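Local structure of type I modular polyketide synthase (6IYT) at residues P346-V351 with D386-F391; D207-H212 with I217-V222; V43-S48 with E100-G105. The protein probably selects an ethylmalonyl extender unit from coenzyme A and transfers it to the acyl carrier protein during salinomycin assembly, as an acyltransferase domain. All coordinates share one frame; numbering follows the deposited sequence.

Interaction 1: P346-V351 with D386-F391; sequences PLYSTV and DGFDVF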
ATOM      1  N   PRO A 346      14.697  -2.914   9.514  1.00  7.63           N
ATOM      2  CA  PRO A 346      14.068  -4.126  10.081  1.00  8.24           C
ATOM      3  C   PRO A 346      12.733  -4.482   9.447  1.00  7.25           C
ATOM      4  O   PRO A 346      11.966  -3.578   9.061  1.00  7.09           O
ATOM      5  CB  PRO A 346      13.852  -3.766  11.569  1.00 10.37           C
ATOM      6  CG  PRO A 346      14.681  -2.584  11.824  1.00 10.57           C
ATOM      7  CD  PRO A 346      14.898  -1.865  10.526  1.00  8.96           C
ATOM      8  N   LEU A 347      12.339  -5.758   9.621  1.00  6.95           N
ATOM      9  CA  LEU A 347      11.025  -6.257   9.192  1.00  7.06           C
ATOM     10  C   LEU A 347      10.264  -6.739  10.416  1.00  5.92           C
ATOM     11  O   LEU A 347      10.796  -7.525  11.192  1.00  5.44           O
ATOM     12  CB  LEU A 347      11.194  -7.406   8.183  1.00  9.20           C
ATOM     13  CG  LEU A 347       9.980  -8.112   7.566  1.00 13.48           C
ATOM     14  CD1 LEU A 347       8.745  -7.241   7.610  1.00 23.50           C
ATOM     15  CD2 LEU A 347      10.260  -8.517   6.119  1.00 13.29           C
ATOM     16  N   TYR A 348       9.118  -6.109  10.695  1.00  5.08           N
ATOM     17  CA  TYR A 348       8.299  -6.474  11.837  1.00  5.37           C
ATOM     18  C   TYR A 348       7.381  -7.627  11.441  1.00  5.29           C
ATOM     19  O   TYR A 348       6.386  -7.441  10.769  1.00  5.66           O
ATOM     20  CB  TYR A 348       7.458  -5.272  12.331  1.00  5.19           C
ATOM     21  CG  TYR A 348       8.181  -4.317  13.260  1.00  6.56           C
ATOM     22  CD1 TYR A 348       9.236  -3.589  12.826  1.00  7.47           C
ATOM     23  CD2 TYR A 348       7.729  -4.108  14.545  1.00  8.10           C
ATOM     24  CE1 TYR A 348       9.918  -2.719  13.678  1.00  9.30           C
ATOM     25  CE2 TYR A 348       8.338  -3.193  15.376  1.00  9.74           C
ATOM     26  CZ  TYR A 348       9.412  -2.468  14.914  1.00  9.93           C
ATOM     27  OH  TYR A 348      10.020  -1.519  15.727  1.00 11.62           O
ATOM     28  N   SER A 349       7.734  -8.831  11.854  1.00  4.95           N
ATOM     29  CA  SER A 349       7.036 -10.021  11.376  1.00  4.78           C
ATOM     30  C   SER A 349       5.631 -10.071  11.926  1.00  4.60           C
ATOM     31  O   SER A 349       5.433  -9.938  13.143  1.00  5.16           O
ATOM     32  CB  SER A 349       7.785 -11.291  11.809  1.00  4.87           C
ATOM     33  OG  SER A 349       7.057 -12.425  11.426  1.00  4.94           O
ATOM     34  N   THR A 350       4.669 -10.343  11.037  1.00  4.07           N
ATOM     35  CA  THR A 350       3.274 -10.652  11.442  1.00  4.87           C
ATOM     36  C   THR A 350       3.031 -12.158  11.552  1.00  5.93           C
ATOM     37  O   THR A 350       1.894 -12.612  11.797  1.00  7.15           O
ATOM     38  CB  THR A 350       2.308 -10.064  10.454  1.00  4.68           C
ATOM     39  OG1 THR A 350       2.607 -10.567   9.134  1.00  4.52           O
ATOM     40  CG2 THR A 350       2.429  -8.564  10.465  1.00  5.43           C
ATOM     41  N   VAL A 351       4.116 -12.923  11.477  1.00  5.78           N
ATOM     42  CA  VAL A 351       4.078 -14.347  11.681  1.00  7.54           C
ATOM     43  C   VAL A 351       4.426 -14.689  13.123  1.00  8.34           C
ATOM     44  O   VAL A 351       3.709 -15.431  13.766  1.00 10.49           O
ATOM     45  CB  VAL A 351       5.083 -15.040  10.742  1.00  8.04           C
ATOM     46  CG1 VAL A 351       5.063 -16.530  10.925  1.00  9.14           C
ATOM     47  CG2 VAL A 351       4.795 -14.658   9.312  1.00  9.12           C
ATOM     48  N   ASP A 386       6.813   1.665  19.510  1.00 11.97           N
ATOM     49  CA  ASP A 386       8.208   1.856  19.114  1.00 12.40           C
ATOM     50  C   ASP A 386       8.454   3.241  18.433  1.00 12.00           C
ATOM     51  O   ASP A 386       9.507   3.467  17.849  1.00 14.58           O
ATOM     52  CB  ASP A 386       8.650   0.715  18.161  1.00 13.81           C
ATOM     53  CG  ASP A 386       8.961  -0.609  18.915  1.00 18.55           C
ATOM     54  OD1 ASP A 386       8.891  -0.595  20.170  1.00 17.78           O
ATOM     55  OD2 ASP A 386       9.259  -1.642  18.256  1.00 14.90           O
ATOM     56  N   GLY A 387       7.411   4.057  18.380  1.00  9.90           N
ATOM     57  CA  GLY A 387       7.500   5.453  17.992  1.00 10.96           C
ATOM     58  C   GLY A 387       7.220   5.685  16.512  1.00 10.20           C
ATOM     59  O   GLY A 387       7.695   6.686  15.944  1.00 11.38           O
ATOM     60  N   PHE A 388       6.540   4.716  15.870  1.00  9.33           N
ATOM     61  CA  PHE A 388       6.051   4.886  14.466  1.00  8.36           C
ATOM     62  C   PHE A 388       4.699   5.583  14.461  1.00  8.86           C
ATOM     63  O   PHE A 388       3.777   5.167  15.150  1.00 10.82           O
ATOM     64  CB  PHE A 388       5.955   3.522  13.745  1.00  8.24           C
ATOM     65  CG  PHE A 388       7.280   2.890  13.456  1.00  7.25           C
ATOM     66  CD1 PHE A 388       7.990   2.240  14.443  1.00  6.86           C
ATOM     67  CD2 PHE A 388       7.861   3.019  12.189  1.00  6.90           C
ATOM     68  CE1 PHE A 388       9.220   1.659  14.168  1.00  7.22           C
ATOM     69  CE2 PHE A 388       9.069   2.452  11.910  1.00  7.05           C
ATOM     70  CZ  PHE A 388       9.782   1.808  12.918  1.00  7.86           C
ATOM     71  N   ASP A 389       4.586   6.686  13.724  1.00  8.54           N
ATOM     72  CA  ASP A 389       3.261   7.265  13.495  1.00 10.57           C
ATOM     73  C   ASP A 389       2.959   7.603  12.042  1.00  8.38           C
ATOM     74  O   ASP A 389       1.964   8.239  11.762  1.00  9.28           O
ATOM     75  CB  ASP A 389       3.016   8.506  14.406  1.00 10.79           C
ATOM     76  CG  ASP A 389       3.929   9.683  14.070  1.00 12.60           C
ATOM     77  OD1 ASP A 389       4.805   9.539  13.172  1.00 13.21           O
ATOM     78  OD2 ASP A 389       3.846  10.729  14.778  1.00 16.17           O
ATOM     79  N   VAL A 390       3.745   7.076  11.110  1.00  6.46           N
ATOM     80  CA  VAL A 390       3.445   7.239   9.709  1.00  6.14           C
ATOM     81  C   VAL A 390       3.473   5.848   9.111  1.00  6.58           C
ATOM     82  O   VAL A 390       4.526   5.211   9.073  1.00  6.61           O
ATOM     83  CB  VAL A 390       4.491   8.140   8.957  1.00  6.38           C
ATOM     84  CG1 VAL A 390       4.183   8.203   7.461  1.00  5.76           C
ATOM     85  CG2 VAL A 390       4.513   9.565   9.543  1.00  6.15           C
ATOM     86  N   PHE A 391       2.328   5.426   8.592  1.00  5.89           N
ATOM     87  CA  PHE A 391       2.172   4.101   8.026  1.00  6.08           C
ATOM     88  C   PHE A 391       1.788   4.296   6.597  1.00  5.52           C
ATOM     89  O   PHE A 391       0.715   4.850   6.327  1.00  7.31           O
ATOM     90  CB  PHE A 391       1.041   3.333   8.726  1.00  5.93           C
ATOM     91  CG  PHE A 391       1.361   2.924  10.158  1.00  6.42           C
ATOM     92  CD1 PHE A 391       1.406   3.864  11.168  1.00  7.32           C
ATOM     93  CD2 PHE A 391       1.502   1.598  10.498  1.00  5.72           C
ATOM     94  CE1 PHE A 391       1.608   3.478  12.488  1.00  7.11           C
ATOM     95  CE2 PHE A 391       1.858   1.233  11.790  1.00  6.91           C
ATOM     96  CZ  PHE A 391       1.909   2.182  12.787  1.00  6.79           C
TER
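Tyr348 and Asp386 carry the one hydrogen bond of this contact: the phenol OH of Tyr348 donates to Asp386 OD2 over 2.6 Å. The acceptor oxygen lies at the edge of the tyrosine ring, close to its plane, and receives the bond on its anti lone pair, away from OD1. Carboxylate and ring are turned 65° against each other. With CG opposite its own carbonyl carbon (chi1 -83°), Tyr348 sends the ring across to the other segment. The tighter, inner side belongs to Phe388. Its CE1 comes to 3.6 Å from Tyr348 OH and 4.2 Å from Tyr348 CZ, while the ring centroids stay 5.8 Å apart with planes at 75°, an oblique approach of the two rings. Asp386 forms the loose side: it is exposed, yet its bond ties the phenol down at the surface. Gly387, with positive phi, closes helix 376-385 in a Schellman motif, so Asp386 sits at the end of its last turn; the partial negative charge of that helix end would probably raise the pKa of the carboxylate somewhat. Around this pair, Leu383 of helix 376-385 touches both aromatic side chains and Val379 adds to Tyr348. Phe388 also rests on Val122 of strand 120-125 and Ala208 of strand 208-211, and the backbone of Tyr348 pairs with Val209 of that latter strand.

Interaction 2: D207-H212 with I217-V222; sequences DAVVGH and IAAAAV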
ATOM      1  N   ASP A 207      11.566   3.395   7.589  1.00  7.07           N
ATOM      2  CA  ASP A 207      12.491   3.083   8.684  1.00  7.72           C
ATOM      3  C   ASP A 207      12.335   1.627   9.106  1.00  6.35           C
ATOM      4  O   ASP A 207      13.202   1.059   9.826  1.00  6.21           O
ATOM      5  CB  ASP A 207      12.219   4.003   9.898  1.00  8.51           C
ATOM      6  CG  ASP A 207      12.398   5.492   9.564  1.00 11.83           C
ATOM      7  OD1 ASP A 207      13.457   5.833   9.002  1.00 15.05           O
ATOM      8  OD2 ASP A 207      11.462   6.306   9.819  1.00 12.00           O
ATOM      9  N   ALA A 208      11.223   1.038   8.710  1.00  6.04           N
ATOM     10  CA  ALA A 208      10.936  -0.371   8.929  1.00  5.17           C
ATOM     11  C   ALA A 208       9.911  -0.799   7.889  1.00  4.64           C
ATOM     12  O   ALA A 208       9.221   0.053   7.321  1.00  4.61           O
ATOM     13  CB  ALA A 208      10.386  -0.596  10.303  1.00  5.46           C
ATOM     14  N   VAL A 209       9.699  -2.102   7.761  1.00  4.11           N
ATOM     15  CA  VAL A 209       8.654  -2.621   6.872  1.00  4.26           C
ATOM     16  C   VAL A 209       7.825  -3.672   7.589  1.00  4.85           C
ATOM     17  O   VAL A 209       8.286  -4.256   8.558  1.00  4.98           O
ATOM     18  CB  VAL A 209       9.225  -3.252   5.603  1.00  3.89           C
ATOM     19  CG1 VAL A 209       9.996  -2.232   4.775  1.00  4.26           C
ATOM     20  CG2 VAL A 209      10.098  -4.457   5.952  1.00  3.94           C
ATOM     21  N   VAL A 210       6.544  -3.770   7.203  1.00  4.96           N
ATOM     22  CA  VAL A 210       5.636  -4.810   7.722  1.00  5.27           C
ATOM     23  C   VAL A 210       4.787  -5.312   6.589  1.00  5.08           C
ATOM     24  O   VAL A 210       4.281  -4.526   5.773  1.00  4.88           O
ATOM     25  CB  VAL A 210       4.713  -4.297   8.825  1.00  7.51           C
ATOM     26  CG1 VAL A 210       3.936  -5.441   9.442  1.00  7.02           C
ATOM     27  CG2 VAL A 210       5.495  -3.579   9.885  1.00 13.60           C
ATOM     28  N   GLY A 211       4.668  -6.616   6.496  1.00  5.10           N
ATOM     29  CA  GLY A 211       3.859  -7.237   5.462  1.00  4.68           C
ATOM     30  C   GLY A 211       2.741  -8.093   6.053  1.00  5.81           C
ATOM     31  O   GLY A 211       2.825  -8.572   7.208  1.00  6.19           O
ATOM     32  N   HIS A 212       1.769  -8.402   5.224  1.00  5.62           N
ATOM     33  CA  HIS A 212       0.621  -9.220   5.627  1.00  6.84           C
ATOM     34  C   HIS A 212       0.546 -10.425   4.676  1.00  7.31           C
ATOM     35  O   HIS A 212       0.473 -10.244   3.457  1.00  6.39           O
ATOM     36  CB  HIS A 212      -0.645  -8.378   5.526  1.00  6.77           C
ATOM     37  CG  HIS A 212      -1.842  -9.020   6.106  1.00  7.58           C
ATOM     38  ND1 HIS A 212      -2.524  -8.490   7.189  1.00  9.56           N
ATOM     39  CD2 HIS A 212      -2.457 -10.182   5.805  1.00  6.68           C
ATOM     40  CE1 HIS A 212      -3.588  -9.243   7.440  1.00  6.90           C
ATOM     41  NE2 HIS A 212      -3.583 -10.256   6.595  1.00  9.19           N
ATOM     42  N   ILE A 217       6.597 -10.950   1.443  1.00  4.36           N
ATOM     43  CA  ILE A 217       7.606 -11.189   0.373  1.00  4.38           C
ATOM     44  C   ILE A 217       7.998  -9.847  -0.304  1.00  4.08           C
ATOM     45  O   ILE A 217       9.193  -9.531  -0.477  1.00  3.93           O
ATOM     46  CB  ILE A 217       7.081 -12.161  -0.679  1.00  4.33           C
ATOM     47  CG1 ILE A 217       6.668 -13.487  -0.034  1.00  4.99           C
ATOM     48  CG2 ILE A 217       8.125 -12.374  -1.752  1.00  4.47           C
ATOM     49  CD1 ILE A 217       5.786 -14.354  -0.921  1.00  5.30           C
ATOM     50  N   ALA A 218       7.006  -8.999  -0.566  1.00  3.63           N
ATOM     51  CA  ALA A 218       7.287  -7.625  -1.041  1.00  3.59           C
ATOM     52  C   ALA A 218       8.051  -6.784  -0.002  1.00  4.09           C
ATOM     53  O   ALA A 218       9.009  -6.081  -0.348  1.00  4.43           O
ATOM     54  CB  ALA A 218       6.012  -6.920  -1.453  1.00  3.55           C
ATOM     55  N   ALA A 219       7.678  -6.916   1.254  1.00  3.74           N
ATOM     56  CA  ALA A 219       8.366  -6.213   2.328  1.00  4.01           C
ATOM     57  C   ALA A 219       9.853  -6.594   2.397  1.00  4.80           C
ATOM     58  O   ALA A 219      10.742  -5.717   2.536  1.00  5.61           O
ATOM     59  CB  ALA A 219       7.695  -6.512   3.637  1.00  4.13           C
ATOM     60  N   ALA A 220      10.126  -7.893   2.278  1.00  5.12           N
ATOM     61  CA  ALA A 220      11.513  -8.403   2.277  1.00  5.45           C
ATOM     62  C   ALA A 220      12.296  -7.902   1.075  1.00  5.30           C
ATOM     63  O   ALA A 220      13.510  -7.645   1.172  1.00  5.73           O
ATOM     64  CB  ALA A 220      11.512  -9.913   2.302  1.00  6.22           C
ATOM     65  N   ALA A 221      11.637  -7.801  -0.078  1.00  5.38           N
ATOM     66  CA  ALA A 221      12.292  -7.293  -1.263  1.00  6.64           C
ATOM     67  C   ALA A 221      12.644  -5.805  -1.065  1.00  6.45           C
ATOM     68  O   ALA A 221      13.730  -5.351  -1.438  1.00  9.23           O
ATOM     69  CB  ALA A 221      11.415  -7.486  -2.476  1.00  6.65           C
ATOM     70  N   VAL A 222      11.743  -5.060  -0.469  1.00  5.67           N
ATOM     71  CA  VAL A 222      11.990  -3.635  -0.239  1.00  7.31           C
ATOM     72  C   VAL A 222      13.078  -3.397   0.836  1.00  7.73           C
ATOM     73  O   VAL A 222      13.949  -2.508   0.685  1.00  8.45           O
ATOM     74  CB  VAL A 222      10.672  -2.899   0.084  1.00  7.05           C
ATOM     75  CG1 VAL A 222      10.929  -1.488   0.588  1.00  7.29           C
ATOM     76  CG2 VAL A 222       9.776  -2.881  -1.152  1.00  7.21           C
TER
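Val209 meets Ala219 where strand 208-211 packs against the following helix. Its CB already lies 4.1 Å from Ala219 CB, so contact begins at the root of the side chain. From there the two branches part. CG2, set between the backbone N and the carbonyl carbon, is 3.9 Å from Ala219 CB and 3.7 Å from Ala219 O, touching both the methyl and the backbone of the helix. CG1, opposite the carbonyl carbon (chi1 -62°), reaches one helical turn further along and ends 4.4 Å from Val222 CG1, a looser touch. Strand and helix axes approach to 7.1 Å and run nearly antiparallel, at 162°. The strand, tight turn and helix are consistent with the nucleophile elbow of acyltransferases, with the GxSxG pattern at Gly211, Ser213 and Gly215. The small residues permit the close approach: Gly211, with no side chain, has its CA 5.6 Å from Ala219 CA, and its N is 4.2 Å from Ala219 CB. The methyl of Ala219 is also touched by Leu347 and Phe125, and Gly211 O accepts a hydrogen bond from Thr350 OG1.

Interaction 3: V43-S48 with E100-G105; sequences VPWIVS and EQLRTG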
ATOM      1  N   VAL A  43      -0.716  19.534 -11.936  1.00 10.81           N
ATOM      2  CA  VAL A  43       0.321  20.198 -11.145  1.00 12.09           C
ATOM      3  C   VAL A  43      -0.263  20.347  -9.719  1.00  8.48           C
ATOM      4  O   VAL A  43      -1.417  20.712  -9.608  1.00  7.56           O
ATOM      5  CB  VAL A  43       0.486  21.656 -11.695  1.00 17.60           C
ATOM      6  CG1 VAL A  43       1.608  22.373 -11.011  1.00 23.97           C
ATOM      7  CG2 VAL A  43       0.647  21.636 -13.218  1.00 25.22           C
ATOM      8  N   PRO A  44       0.587  20.253  -8.665  1.00  6.05           N
ATOM      9  CA  PRO A  44       0.180  20.703  -7.330  1.00  6.17           C
ATOM     10  C   PRO A  44       0.648  22.107  -7.016  1.00  5.63           C
ATOM     11  O   PRO A  44       1.769  22.466  -7.307  1.00  5.20           O
ATOM     12  CB  PRO A  44       0.887  19.709  -6.414  1.00  6.19           C
ATOM     13  CG  PRO A  44       2.191  19.469  -7.096  1.00  6.44           C
ATOM     14  CD  PRO A  44       1.861  19.510  -8.603  1.00  5.99           C
ATOM     15  N   TRP A  45      -0.230  22.897  -6.400  1.00  6.02           N
ATOM     16  CA  TRP A  45       0.141  24.147  -5.786  1.00  5.91           C
ATOM     17  C   TRP A  45       0.021  23.967  -4.265  1.00  5.79           C
ATOM     18  O   TRP A  45      -1.098  23.765  -3.751  1.00  6.11           O
ATOM     19  CB  TRP A  45      -0.826  25.252  -6.211  1.00  6.91           C
ATOM     20  CG  TRP A  45      -0.585  25.830  -7.537  1.00  7.91           C
ATOM     21  CD1 TRP A  45       0.344  25.419  -8.475  1.00  7.77           C
ATOM     22  CD2 TRP A  45      -1.222  26.990  -8.082  1.00  8.57           C
ATOM     23  NE1 TRP A  45       0.251  26.208  -9.596  1.00  8.05           N
ATOM     24  CE2 TRP A  45      -0.695  27.185  -9.376  1.00  8.91           C
ATOM     25  CE3 TRP A  45      -2.213  27.879  -7.603  1.00 10.30           C
ATOM     26  CZ2 TRP A  45      -1.123  28.233 -10.203  1.00  9.83           C
ATOM     27  CZ3 TRP A  45      -2.613  28.912  -8.400  1.00 10.23           C
ATOM     28  CH2 TRP A  45      -2.070  29.090  -9.693  1.00 11.34           C
ATOM     29  N   ILE A  46       1.150  23.969  -3.561  1.00  5.35           N
ATOM     30  CA  ILE A  46       1.131  23.726  -2.132  1.00  5.43           C
ATOM     31  C   ILE A  46       1.175  25.061  -1.399  1.00  5.31           C
ATOM     32  O   ILE A  46       1.700  26.014  -1.922  1.00  4.94           O
ATOM     33  CB  ILE A  46       2.257  22.798  -1.648  1.00  5.95           C
ATOM     34  CG1 ILE A  46       3.598  23.485  -1.701  1.00  7.01           C
ATOM     35  CG2 ILE A  46       2.286  21.521  -2.483  1.00  6.04           C
ATOM     36  CD1 ILE A  46       4.695  22.659  -1.106  1.00  7.37           C
ATOM     37  N   VAL A  47       0.355  25.175  -0.364  1.00  5.37           N
ATOM     38  CA  VAL A  47       0.241  26.426   0.424  1.00  5.77           C
ATOM     39  C   VAL A  47       0.277  26.087   1.906  1.00  5.43           C
ATOM     40  O   VAL A  47      -0.319  25.090   2.331  1.00  5.07           O
ATOM     41  CB  VAL A  47      -1.107  27.143   0.104  1.00  6.56           C
ATOM     42  CG1 VAL A  47      -1.100  28.581   0.575  1.00  7.38           C
ATOM     43  CG2 VAL A  47      -1.390  27.092  -1.375  1.00  7.76           C
ATOM     44  N   SER A  48       0.891  26.951   2.729  1.00  4.96           N
ATOM     45  CA  SER A  48       0.888  26.727   4.155  1.00  5.05           C
ATOM     46  C   SER A  48       1.002  28.018   4.922  1.00  5.35           C
ATOM     47  O   SER A  48       1.449  29.051   4.384  1.00  5.49           O
ATOM     48  CB  SER A  48       2.018  25.777   4.575  1.00  5.48           C
ATOM     49  OG  SER A  48       3.293  26.369   4.383  1.00  6.35           O
ATOM     50  N   GLU A 100      -5.967  28.933 -14.428  1.00 19.32           N
ATOM     51  CA  GLU A 100      -7.377  29.178 -14.114  1.00 23.01           C
ATOM     52  C   GLU A 100      -7.937  28.119 -13.195  1.00 19.08           C
ATOM     53  O   GLU A 100      -8.665  28.433 -12.270  1.00 20.25           O
ATOM     54  CB  GLU A 100      -8.221  29.244 -15.394  1.00 29.97           C
ATOM     55  CG  GLU A 100      -8.529  30.654 -15.839  1.00 34.77           C
ATOM     56  CD  GLU A 100      -9.019  31.530 -14.695  1.00 43.51           C
ATOM     57  OE1 GLU A 100      -8.220  32.348 -14.182  1.00 44.93           O
ATOM     58  OE2 GLU A 100     -10.182  31.349 -14.260  1.00 47.04           O
ATOM     59  N   GLN A 101      -7.680  26.850 -13.519  1.00 18.75           N
ATOM     60  CA  GLN A 101      -8.168  25.742 -12.697  1.00 17.98           C
ATOM     61  C   GLN A 101      -7.570  25.829 -11.305  1.00 15.40           C
ATOM     62  O   GLN A 101      -8.251  25.650 -10.326  1.00 14.24           O
ATOM     63  CB  GLN A 101      -7.790  24.410 -13.301  1.00 19.27           C
ATOM     64  CG  GLN A 101      -8.621  24.015 -14.488  1.00 24.85           C
ATOM     65  CD  GLN A 101      -7.977  22.885 -15.263  1.00 27.27           C
ATOM     66  OE1 GLN A 101      -6.770  22.607 -15.113  1.00 25.92           O
ATOM     67  NE2 GLN A 101      -8.763  22.222 -16.092  1.00 33.38           N
ATOM     68  N   LEU A 102      -6.284  26.143 -11.243  1.00 15.63           N
ATOM     69  CA  LEU A 102      -5.581  26.178  -9.983  1.00 13.72           C
ATOM     70  C   LEU A 102      -5.981  27.430  -9.154  1.00 15.65           C
ATOM     71  O   LEU A 102      -6.169  27.348  -7.951  1.00 15.05           O
ATOM     72  CB  LEU A 102      -4.092  26.135 -10.220  1.00 12.35           C
ATOM     73  CG  LEU A 102      -3.577  24.752 -10.618  1.00 12.35           C
ATOM     74  CD1 LEU A 102      -2.409  24.879 -11.562  1.00 12.57           C
ATOM     75  CD2 LEU A 102      -3.202  23.991  -9.372  1.00 10.93           C
ATOM     76  N   ARG A 103      -6.254  28.539  -9.838  1.00 18.42           N
ATOM     77  CA  ARG A 103      -6.721  29.760  -9.161  1.00 19.47           C
ATOM     78  C   ARG A 103      -8.142  29.569  -8.605  1.00 20.50           C
ATOM     79  O   ARG A 103      -8.435  29.936  -7.478  1.00 22.97           O
ATOM     80  CB  ARG A 103      -6.690  30.948 -10.134  1.00 24.17           C
ATOM     81  CG  ARG A 103      -7.043  32.286  -9.496  1.00 25.10           C
ATOM     82  CD  ARG A 103      -7.099  33.398 -10.525  1.00 28.76           C
ATOM     83  NE  ARG A 103      -8.086  33.137 -11.563  1.00 31.17           N
ATOM     84  CZ  ARG A 103      -9.400  33.289 -11.411  1.00 38.00           C
ATOM     85  NH1 ARG A 103     -10.219  32.984 -12.413  1.00 40.72           N
ATOM     86  NH2 ARG A 103      -9.904  33.677 -10.245  1.00 35.36           N
ATOM     87  N   THR A 104      -8.999  28.934  -9.390  1.00 19.09           N
ATOM     88  CA  THR A 104     -10.349  28.553  -8.939  1.00 20.18           C
ATOM     89  C   THR A 104     -10.294  27.588  -7.726  1.00 18.31           C
ATOM     90  O   THR A 104     -11.097  27.684  -6.775  1.00 18.12           O
ATOM     91  CB  THR A 104     -11.112  27.881 -10.122  1.00 26.22           C
ATOM     92  OG1 THR A 104     -11.600  28.898 -11.000  1.00 33.06           O
ATOM     93  CG2 THR A 104     -12.262  27.024  -9.639  1.00 32.89           C
ATOM     94  N   GLY A 105      -9.333  26.674  -7.751  1.00 14.34           N
ATOM     95  CA  GLY A 105      -9.253  25.638  -6.742  1.00 12.74           C
ATOM     96  C   GLY A 105      -8.769  26.140  -5.396  1.00 11.69           C
ATOM     97  O   GLY A 105      -8.935  25.471  -4.383  1.00  9.50           O
TER
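Arg103, whose backbone N lies 3.9 Å from Trp45 CZ3, grips Glu100 OE1, one turn back in the same helix, with NE and NH1 of its guanidinium. The sounder bond is from Arg103 NE to Glu100 OE1, 2.7 Å long with an N-H...O angle of 146°. The acceptor is met on its syn side, somewhat out of the carboxylate plane, while the oxygen lies in the guanidinium plane. The bond from NH1 is weak. The end of Arg103 leads away from strand 43-48, toward Glu100, and the contact itself is left to Leu102 over Trp45. Leu102 CB stands 3.4 Å above the centroid of the six-membered ring, 1° off its normal, a CH-pi contact. With CG opposite its carbonyl carbon (chi1 -75°), Leu102 lays its branches along the indole: CD1 comes 3.6 Å from Trp45 NE1, and CD2 lies 3.7 Å from Trp45 CG. Leu102 CD2 also touches Val43 O at 3.7 Å. One leucine thus spreads from the benzene ring to the pyrrole ring and on to the strand backbone. Helix 99-105 packs on an edge strand of the antiparallel sheet in what is probably the ketosynthase-to-acyltransferase linker. Since Trp45 NE1 gives its hydrogen bond to Ala74 O, the indole is buried with its polar atom satisfied, and cohesion with the helix rests on dispersion and CH-pi attraction.

Overall arrangement
Along the chain, interaction 3 comes first, then interaction 2, then interaction 1. Interactions 1 and 2 belong to one core: their centres are 10 Å apart, strands 208-211 and 388-393 lie in the same parallel sheet with 120-125 between them, and segment 346-351 touches segment 207-212 directly, with Tyr348 N 2.9 Å from Val209 O. They thus build adjoining parts of the acyltransferase domain, close to the putative nucleophile elbow. Interaction 3 is separate, on the antiparallel sheet of 43-49, 90-96 and 111-114; its centre is 35 Å from either of the others, and nearest atoms stay about 17 Å from interaction 1. Its linker-like region near the N-terminus is also touched by Trp447 and Phe451, near the chain's C-terminal end.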